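Local atomic coordinates of 3-oxo-tetronate kinase (PDB entry 1YZY), a protein that catalyses the ATP-dependent phosphorylation of 3-oxo-tetronate to 3-oxo-tetronate 4-phosphate, as a member of the four-carbon acid sugar kinase family. Residues V96-L101 / Y191-V196; E106-I111 / A212-V217; V206-V211 / S221-Y226. All blocks are in the same frame, centred on the assembly; numbering follows the deposited sequence.

Interaction 1 (V96-L101 / Y191-V196); sequences VTDALL and YRYAVV
L101 CD1 lies over one face of the R192 guanidinium, 3.5 Å from R192 NE, while L101 CB comes to 3.3 Å from R192 NH1; the two side chains arrive from opposite directions. At the edge of the same guanidinium sits D98 OD1. R192 NE donates to it over 3.1 Å in a salt bridge with an N-H...O angle of 149°, nearly in the guanidinium plane but on the anti side of the carboxylate and tilted out of its plane. The syn lone pair of D98 OD1 takes a second, shorter bond, 2.6 Å from Y193 OH, so one carboxylate oxygen serves two donors. R192 can reach that far because its CG is anti to the backbone N (chi1 -167°) and the chain runs extended to NE, with R192 CB resting over the centre of the Y193 ring. Apolar contacts finish the joint: L101 CD1 meets the ring edge 3.9 Å from Y193 CE2, and T97 CG2 approaches obliquely. Outside the two segments, K161 N bonds D98 OD2, G162 N bonds Y193 OH, and R192 NH1 pairs with D102, so the hydroxyl and both carboxylate oxygens are held. The charges thus lie in a small, mostly buried network that would probably favour an ionised D98. The arrangement joins a helix, through long side chains, to the N-terminal end region of central strand 193-196 of a three-stranded parallel sheet, in the α/β sugar-binding N-terminal domain.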
loop_
_atom_site.group_PDB
_atom_site.type_symbol
_atom_site.label_atom_id
_atom_site.label_comp_id
_atom_site.label_asym_id
_atom_site.label_seq_id
_atom_site.Cartn_x
_atom_site.Cartn_y
_atom_site.Cartn_z
ATOM N N VAL A 96 20.131 3.446 -0.614
ATOM C CA VAL A 96 19.346 2.773 -1.645
ATOM C C VAL A 96 19.306 3.576 -2.933
ATOM O O VAL A 96 19.403 3.004 -4.018
ATOM C CB VAL A 96 17.903 2.466 -1.163
ATOM C CG1 VAL A 96 17.091 1.854 -2.279
ATOM C CG2 VAL A 96 17.940 1.502 0.007
ATOM N N THR A 97 19.141 4.891 -2.818
ATOM C CA THR A 97 19.103 5.754 -3.997
ATOM C C THR A 97 20.434 5.640 -4.735
ATOM O O THR A 97 20.477 5.492 -5.963
ATOM C CB THR A 97 18.837 7.247 -3.608
ATOM O OG1 THR A 97 17.554 7.361 -2.988
ATOM C CG2 THR A 97 18.854 8.150 -4.834
ATOM N N ASP A 98 21.524 5.679 -3.977
ATOM C CA ASP A 98 22.858 5.577 -4.558
ATOM C C ASP A 98 23.102 4.240 -5.231
ATOM O O ASP A 98 23.703 4.184 -6.303
ATOM C CB ASP A 98 23.910 5.829 -3.493
ATOM C CG ASP A 98 24.025 7.306 -3.194
ATOM O OD1 ASP A 98 23.840 8.111 -4.133
ATOM O OD2 ASP A 98 24.294 7.661 -2.028
ATOM N N ALA A 99 22.680 3.164 -4.576
ATOM C CA ALA A 99 22.845 1.825 -5.127
ATOM C C ALA A 99 22.065 1.718 -6.432
ATOM O O ALA A 99 22.560 1.165 -7.412
ATOM C CB ALA A 99 22.357 0.792 -4.127
ATOM N N LEU A 100 20.850 2.263 -6.436
ATOM C CA LEU A 100 19.995 2.249 -7.616
ATOM C C LEU A 100 20.599 3.072 -8.739
ATOM O O LEU A 100 20.577 2.659 -9.904
ATOM C CB LEU A 100 18.596 2.768 -7.274
ATOM C CG LEU A 100 17.781 1.914 -6.293
ATOM C CD1 LEU A 100 16.407 2.535 -6.035
ATOM C CD2 LEU A 100 17.639 0.509 -6.842
ATOM N N LEU A 101 21.109 4.253 -8.392
ATOM C CA LEU A 101 21.740 5.133 -9.372
ATOM C C LEU A 101 22.937 4.443 -9.998
ATOM O O LEU A 101 23.125 4.485 -11.212
ATOM C CB LEU A 101 22.177 6.449 -8.718
ATOM C CG LEU A 101 21.092 7.516 -8.542
ATOM C CD1 LEU A 101 21.618 8.647 -7.686
ATOM C CD2 LEU A 101 20.630 8.030 -9.905
ATOM N N TYR A 191 25.670 18.275 -8.130
ATOM C CA TYR A 191 24.633 17.685 -7.297
ATOM C C TYR A 191 24.186 16.360 -7.899
ATOM O O TYR A 191 24.041 16.246 -9.119
ATOM C CB TYR A 191 23.444 18.635 -7.172
ATOM C CG TYR A 191 23.709 19.854 -6.323
ATOM C CD1 TYR A 191 23.859 19.741 -4.942
ATOM C CD2 TYR A 191 23.798 21.122 -6.894
ATOM C CE1 TYR A 191 24.090 20.856 -4.150
ATOM C CE2 TYR A 191 24.026 22.249 -6.111
ATOM C CZ TYR A 191 24.173 22.109 -4.745
ATOM O OH TYR A 191 24.429 23.210 -3.966
ATOM N N ARG A 192 23.987 15.365 -7.036
ATOM C CA ARG A 192 23.566 14.030 -7.457
ATOM C C ARG A 192 22.047 13.857 -7.291
ATOM O O ARG A 192 21.432 12.990 -7.929
ATOM C CB ARG A 192 24.332 12.970 -6.652
ATOM C CG ARG A 192 24.224 11.542 -7.176
ATOM C CD ARG A 192 25.092 10.594 -6.349
ATOM N NE ARG A 192 24.997 9.185 -6.748
ATOM C CZ ARG A 192 25.459 8.683 -7.889
ATOM N NH1 ARG A 192 25.329 7.389 -8.135
ATOM N NH2 ARG A 192 26.019 9.466 -8.801
ATOM N N TYR A 193 21.456 14.660 -6.406
ATOM C CA TYR A 193 20.012 14.632 -6.152
ATOM C C TYR A 193 19.496 16.062 -6.035
ATOM O O TYR A 193 20.243 16.981 -5.675
ATOM C CB TYR A 193 19.666 13.899 -4.847
ATOM C CG TYR A 193 20.743 12.978 -4.335
ATOM C CD1 TYR A 193 21.618 13.398 -3.330
ATOM C CD2 TYR A 193 20.913 11.697 -4.877
ATOM C CE1 TYR A 193 22.637 12.573 -2.881
ATOM C CE2 TYR A 193 21.928 10.862 -4.436
ATOM C CZ TYR A 193 22.785 11.308 -3.440
ATOM O OH TYR A 193 23.797 10.493 -3.009
ATOM N N ALA A 194 18.193 16.220 -6.250
ATOM C CA ALA A 194 17.558 17.522 -6.181
ATOM C C ALA A 194 16.203 17.494 -5.515
ATOM O O ALA A 194 15.292 16.824 -5.993
ATOM C CB ALA A 194 17.412 18.096 -7.581
ATOM N N VAL A 195 16.088 18.206 -4.397
ATOM C CA VAL A 195 14.827 18.348 -3.678
ATOM C C VAL A 195 14.034 19.373 -4.509
ATOM O O VAL A 195 14.620 20.258 -5.140
ATOM C CB VAL A 195 15.052 18.908 -2.240
ATOM C CG1 VAL A 195 13.722 19.208 -1.545
ATOM C CG2 VAL A 195 15.851 17.921 -1.417
ATOM N N VAL A 196 12.720 19.205 -4.583
ATOM C CA VAL A 196 11.890 20.123 -5.344
ATOM C C VAL A 196 10.712 20.549 -4.471
ATOM O O VAL A 196 10.031 19.718 -3.861
ATOM C CB VAL A 196 11.381 19.489 -6.664
ATOM C CG1 VAL A 196 10.623 20.520 -7.496
ATOM C CG2 VAL A 196 12.537 18.935 -7.480
#

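Interaction 2 (E106-I111 / A212-V217); sequences EDFTVI and ADFKLV
T109 OG1 donates to L216 O across 2.8 Å, the one direct hydrogen bond between segments 106-111 and 212-217. The donor stands well above the carbonyl plane, at a C=O...O angle of 109°, and so does not use a lone pair. With chi1 at -170°, T109 OG1 is anti to its own backbone N, which turns the hydroxyl across to the second strand and brings it 3.4 Å from V217 CA. Beside this bond the F214 ring packs against segment 106-111. Its CE2 lies 3.8 Å from V110 CG1, and the T109 CA atom sits at the ring edge, near its plane. F214 CZ in turn approaches the edge of the F108 ring, 4.0 Å from F108 CD2, the two side chains crossing at a slant. The side chains of V110 and V217 lie side by side and point the same way, with V110 CG2 4.1 Å from V217 CB. At the outer end the bent chain of E106 lays its CG and OE1 against K215 CB; K215 NZ leads elsewhere, to the carbonyl of T75.

The next shell holds these groups in place. A water accepts from L216 N at 3.0 Å and donates to F108 O, bridging the backbones next to the threonine bond. F183 meets the F214 ring with the planes about 55° apart, Q76 bonds F214 O, and T218 OG1 bonds V110 O. Strand 109-111 belongs to the three-stranded parallel sheet and strand 216-219 to another, paired with strand 77-80. The chemistry therefore implies a junction between separate sheets, in which hydroxyls of T109 and T218, each bonded to a carbonyl of the other strand, and one water between backbone groups make the polar links, and aromatic and branched aliphatic packing does the rest.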
loop_
_atom_site.group_PDB
_atom_site.type_symbol
_atom_site.label_atom_id
_atom_site.label_comp_id
_atom_site.label_asym_id
_atom_site.label_seq_id
_atom_site.Cartn_x
_atom_site.Cartn_y
_atom_site.Cartn_z
ATOM N N GLU A 106 23.286 5.980 -13.954
ATOM C CA GLU A 106 22.719 7.319 -13.931
ATOM C C GLU A 106 23.406 8.077 -12.799
ATOM O O GLU A 106 23.972 7.461 -11.890
ATOM C CB GLU A 106 21.213 7.237 -13.677
ATOM C CG GLU A 106 20.441 6.546 -14.782
ATOM C CD GLU A 106 20.382 7.370 -16.045
ATOM O OE1 GLU A 106 19.639 8.371 -16.054
ATOM O OE2 GLU A 106 21.073 7.028 -17.022
ATOM N N ASP A 107 23.366 9.407 -12.847
ATOM C CA ASP A 107 24.014 10.202 -11.809
ATOM C C ASP A 107 23.198 11.350 -11.235
ATOM O O ASP A 107 23.728 12.193 -10.520
ATOM C CB ASP A 107 25.392 10.697 -12.280
ATOM C CG ASP A 107 25.418 11.068 -13.750
ATOM O OD1 ASP A 107 24.717 12.025 -14.144
ATOM O OD2 ASP A 107 26.145 10.399 -14.518
ATOM N N PHE A 108 21.897 11.359 -11.504
ATOM C CA PHE A 108 21.038 12.415 -10.984
ATOM C C PHE A 108 19.601 11.924 -10.834
ATOM O O PHE A 108 19.122 11.139 -11.653
ATOM C CB PHE A 108 21.085 13.644 -11.919
ATOM C CG PHE A 108 20.404 14.869 -11.358
ATOM C CD1 PHE A 108 20.914 15.513 -10.233
ATOM C CD2 PHE A 108 19.248 15.367 -11.942
ATOM C CE1 PHE A 108 20.278 16.632 -9.699
ATOM C CE2 PHE A 108 18.603 16.492 -11.410
ATOM C CZ PHE A 108 19.120 17.120 -10.289
ATOM N N THR A 109 18.920 12.397 -9.798
ATOM C CA THR A 109 17.526 12.029 -9.553
ATOM C C THR A 109 16.898 13.105 -8.670
ATOM O O THR A 109 17.601 13.999 -8.205
ATOM C CB THR A 109 17.416 10.628 -8.858
ATOM O OG1 THR A 109 16.047 10.195 -8.845
ATOM C CG2 THR A 109 17.926 10.681 -7.415
ATOM N N VAL A 110 15.581 13.037 -8.473
ATOM C CA VAL A 110 14.855 13.996 -7.629
ATOM C C VAL A 110 14.373 13.385 -6.312
ATOM O O VAL A 110 14.224 12.173 -6.189
ATOM C CB VAL A 110 13.627 14.606 -8.359
ATOM C CG1 VAL A 110 14.060 15.223 -9.670
ATOM C CG2 VAL A 110 12.548 13.549 -8.585
ATOM N N ILE A 111 14.099 14.249 -5.344
ATOM C CA ILE A 111 13.637 13.829 -4.030
ATOM C C ILE A 111 12.400 14.643 -3.687
ATOM O O ILE A 111 12.445 15.873 -3.710
ATOM C CB ILE A 111 14.735 14.091 -2.969
ATOM C CG1 ILE A 111 15.924 13.162 -3.212
ATOM C CG2 ILE A 111 14.179 13.998 -1.555
ATOM C CD1 ILE A 111 17.078 13.434 -2.304
ATOM N N ALA A 212 9.718 13.275 -16.819
ATOM C CA ALA A 212 9.155 12.314 -17.765
ATOM C C ALA A 212 10.152 11.362 -18.427
ATOM O O ALA A 212 9.757 10.332 -18.975
ATOM C CB ALA A 212 8.378 13.051 -18.830
ATOM N N ASP A 213 11.426 11.736 -18.456
ATOM C CA ASP A 213 12.439 10.895 -19.084
ATOM C C ASP A 213 13.516 10.400 -18.129
ATOM O O ASP A 213 14.511 9.814 -18.567
ATOM C CB ASP A 213 13.082 11.617 -20.271
ATOM C CG ASP A 213 12.122 11.795 -21.433
ATOM O OD1 ASP A 213 11.548 10.784 -21.898
ATOM O OD2 ASP A 213 11.939 12.947 -21.882
ATOM N N PHE A 214 13.352 10.699 -16.843
ATOM C CA PHE A 214 14.285 10.249 -15.820
ATOM C C PHE A 214 14.198 8.721 -15.707
ATOM O O PHE A 214 13.106 8.158 -15.666
ATOM C CB PHE A 214 13.925 10.859 -14.464
ATOM C CG PHE A 214 14.580 12.181 -14.187
ATOM C CD1 PHE A 214 14.581 13.194 -15.142
ATOM C CD2 PHE A 214 15.156 12.429 -12.946
ATOM C CE1 PHE A 214 15.144 14.436 -14.858
ATOM C CE2 PHE A 214 15.720 13.669 -12.653
ATOM C CZ PHE A 214 15.712 14.674 -13.610
ATOM N N LYS A 215 15.354 8.063 -15.671
ATOM C CA LYS A 215 15.431 6.607 -15.548
ATOM C C LYS A 215 15.000 6.228 -14.131
ATOM O O LYS A 215 14.495 5.128 -13.897
ATOM C CB LYS A 215 16.872 6.159 -15.769
ATOM C CG LYS A 215 17.038 4.843 -16.464
ATOM C CD LYS A 215 16.837 4.999 -17.952
ATOM C CE LYS A 215 16.996 3.661 -18.673
ATOM N NZ LYS A 215 15.969 2.638 -18.285
ATOM N N LEU A 216 15.245 7.146 -13.193
ATOM C CA LEU A 216 14.911 6.970 -11.782
ATOM C C LEU A 216 14.424 8.243 -11.067
ATOM O O LEU A 216 14.978 9.326 -11.249
ATOM C CB LEU A 216 16.134 6.435 -11.024
ATOM C CG LEU A 216 16.011 6.394 -9.501
ATOM C CD1 LEU A 216 15.006 5.321 -9.093
ATOM C CD2 LEU A 216 17.362 6.133 -8.870
ATOM N N VAL A 217 13.378 8.099 -10.260
ATOM C CA VAL A 217 12.852 9.204 -9.476
ATOM C C VAL A 217 12.538 8.661 -8.078
ATOM O O VAL A 217 12.358 7.458 -7.910
ATOM C CB VAL A 217 11.579 9.844 -10.113
ATOM C CG1 VAL A 217 11.853 10.291 -11.545
ATOM C CG2 VAL A 217 10.422 8.898 -10.073
HETATM O O HOH W 1 17.371 9.271 -13.538
#

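Interaction 3 (V206-V211 / S221-Y226); sequences VLAEAV and SGLGAY
L207 and L223 meet at about a right angle where helix 202-210 packs on helix 221-232, two helices joined through strand 216-219 in the α/β sugar-binding domain. The axes of the two short helical segments pass 8.9 Å apart at a crossing angle of -67°. L223 makes its contacts through one methyl, CD1, which lies 4.0 Å from L207 CG, 3.8 Å from A208 N, and 4.3 Å from V211 CG2. It is placed there by a first torsion of 174°, with CG anti to the backbone N, which swings the branch across to the other helix. L207 has the same first-torsion arrangement, and its CG and CD2 both face this methyl. Beyond the contact, T112 touches both leucines, and F183 packs against L207.

One turn on from L223, Y226 meets A208 of helix 202-210, whose small side chain lets the backbones come close, the two CA atoms 5.7 Å apart. The Y226 phenol heads away from this meeting point, its OH bonded to N201, and leaves the base of the residue to do the packing: A208 CB rests 3.8 Å from Y226 CB and 3.6 Å from Y226 O.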
loop_
_atom_site.group_PDB
_atom_site.type_symbol
_atom_site.label_atom_id
_atom_site.label_comp_id
_atom_site.label_asym_id
_atom_site.label_seq_id
_atom_site.Cartn_x
_atom_site.Cartn_y
_atom_site.Cartn_z
ATOM N N VAL A 206 3.858 19.781 -12.424
ATOM C CA VAL A 206 4.963 20.361 -13.192
ATOM C C VAL A 206 6.161 19.411 -13.145
ATOM O O VAL A 206 6.768 19.115 -14.175
ATOM C CB VAL A 206 5.384 21.742 -12.603
ATOM C CG1 VAL A 206 6.693 22.222 -13.227
ATOM C CG2 VAL A 206 4.284 22.774 -12.841
ATOM N N LEU A 207 6.522 18.982 -11.935
ATOM C CA LEU A 207 7.638 18.056 -11.728
ATOM C C LEU A 207 7.409 16.767 -12.510
ATOM O O LEU A 207 8.308 16.285 -13.191
ATOM C CB LEU A 207 7.819 17.740 -10.236
ATOM C CG LEU A 207 9.029 16.859 -9.885
ATOM C CD1 LEU A 207 10.299 17.454 -10.475
ATOM C CD2 LEU A 207 9.170 16.722 -8.382
ATOM N N ALA A 208 6.198 16.224 -12.411
ATOM C CA ALA A 208 5.828 14.999 -13.119
ATOM C C ALA A 208 6.195 15.090 -14.593
ATOM O O ALA A 208 6.697 14.129 -15.187
ATOM C CB ALA A 208 4.337 14.743 -12.974
ATOM N N GLU A 209 5.915 16.248 -15.180
ATOM C CA GLU A 209 6.207 16.510 -16.582
ATOM C C GLU A 209 7.713 16.660 -16.797
ATOM O O GLU A 209 8.256 16.205 -17.807
ATOM C CB GLU A 209 5.480 17.783 -17.019
ATOM C CG GLU A 209 4.763 17.663 -18.354
ATOM C CD GLU A 209 5.534 18.292 -19.491
ATOM O OE1 GLU A 209 5.538 19.542 -19.583
ATOM O OE2 GLU A 209 6.127 17.540 -20.294
ATOM N N ALA A 210 8.378 17.307 -15.844
ATOM C CA ALA A 210 9.821 17.525 -15.917
ATOM C C ALA A 210 10.631 16.212 -15.844
ATOM O O ALA A 210 11.623 16.044 -16.560
ATOM C CB ALA A 210 10.253 18.498 -14.812
ATOM N N VAL A 211 10.204 15.295 -14.976
ATOM C CA VAL A 211 10.880 14.011 -14.804
ATOM C C VAL A 211 10.357 12.898 -15.722
ATOM O O VAL A 211 10.577 11.716 -15.461
ATOM C CB VAL A 211 10.790 13.523 -13.335
ATOM C CG1 VAL A 211 11.495 14.496 -12.406
ATOM C CG2 VAL A 211 9.347 13.345 -12.924
ATOM N N SER A 221 3.974 9.371 -2.295
ATOM C CA SER A 221 2.944 9.005 -3.265
ATOM C C SER A 221 2.562 10.175 -4.174
ATOM O O SER A 221 2.063 9.968 -5.280
ATOM C CB SER A 221 1.701 8.497 -2.551
ATOM O OG SER A 221 1.982 7.337 -1.796
ATOM N N GLY A 222 2.749 11.397 -3.674
ATOM C CA GLY A 222 2.418 12.589 -4.433
ATOM C C GLY A 222 2.921 12.645 -5.862
ATOM O O GLY A 222 2.139 12.870 -6.784
ATOM N N LEU A 223 4.224 12.486 -6.062
ATOM C CA LEU A 223 4.778 12.538 -7.412
ATOM C C LEU A 223 4.313 11.381 -8.271
ATOM O O LEU A 223 4.015 11.562 -9.458
ATOM C CB LEU A 223 6.309 12.554 -7.380
ATOM C CG LEU A 223 6.997 12.473 -8.745
ATOM C CD1 LEU A 223 6.637 13.691 -9.590
ATOM C CD2 LEU A 223 8.497 12.376 -8.566
ATOM N N GLY A 224 4.327 10.186 -7.686
ATOM C CA GLY A 224 3.919 8.992 -8.403
ATOM C C GLY A 224 2.531 9.126 -8.977
ATOM O O GLY A 224 2.272 8.633 -10.073
ATOM N N ALA A 225 1.638 9.750 -8.205
ATOM C CA ALA A 225 0.250 9.990 -8.606
ATOM C C ALA A 225 0.172 10.865 -9.855
ATOM O O ALA A 225 -0.581 10.573 -10.791
ATOM C CB ALA A 225 -0.500 10.651 -7.478
ATOM N N TYR A 226 0.932 11.956 -9.854
ATOM C CA TYR A 226 0.939 12.863 -10.988
ATOM C C TYR A 226 1.640 12.293 -12.196
ATOM O O TYR A 226 1.365 12.707 -13.327
ATOM C CB TYR A 226 1.473 14.237 -10.587
ATOM C CG TYR A 226 0.392 15.043 -9.913
ATOM C CD1 TYR A 226 0.259 15.049 -8.531
ATOM C CD2 TYR A 226 -0.570 15.707 -10.668
ATOM C CE1 TYR A 226 -0.813 15.693 -7.912
ATOM C CE2 TYR A 226 -1.646 16.345 -10.061
ATOM C CZ TYR A 226 -1.763 16.335 -8.687
ATOM O OH TYR A 226 -2.838 16.962 -8.089
#

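From the N terminus, helix 93-104 and strand 109-111 come first, and each finds its partner about a hundred residues later. Interaction 1 closes its loop at strand 193-196; interaction 2, begun before that closure, closes at strand 216-219, so the two cross. They also share a sheet, since A194 pairs with T109 and I111 through backbone bonds. Interaction 3 follows interaction 1 in series, closing the short link 212-220 that holds strand 216-219, and its segments alternate with those of interaction 2. V211 and L223 pack on V110 and V217, while V196 touches L207. Together the contacts tie helices 93-104, 202-210 and 221-232 to strands of two sheets within the sugar-binding domain.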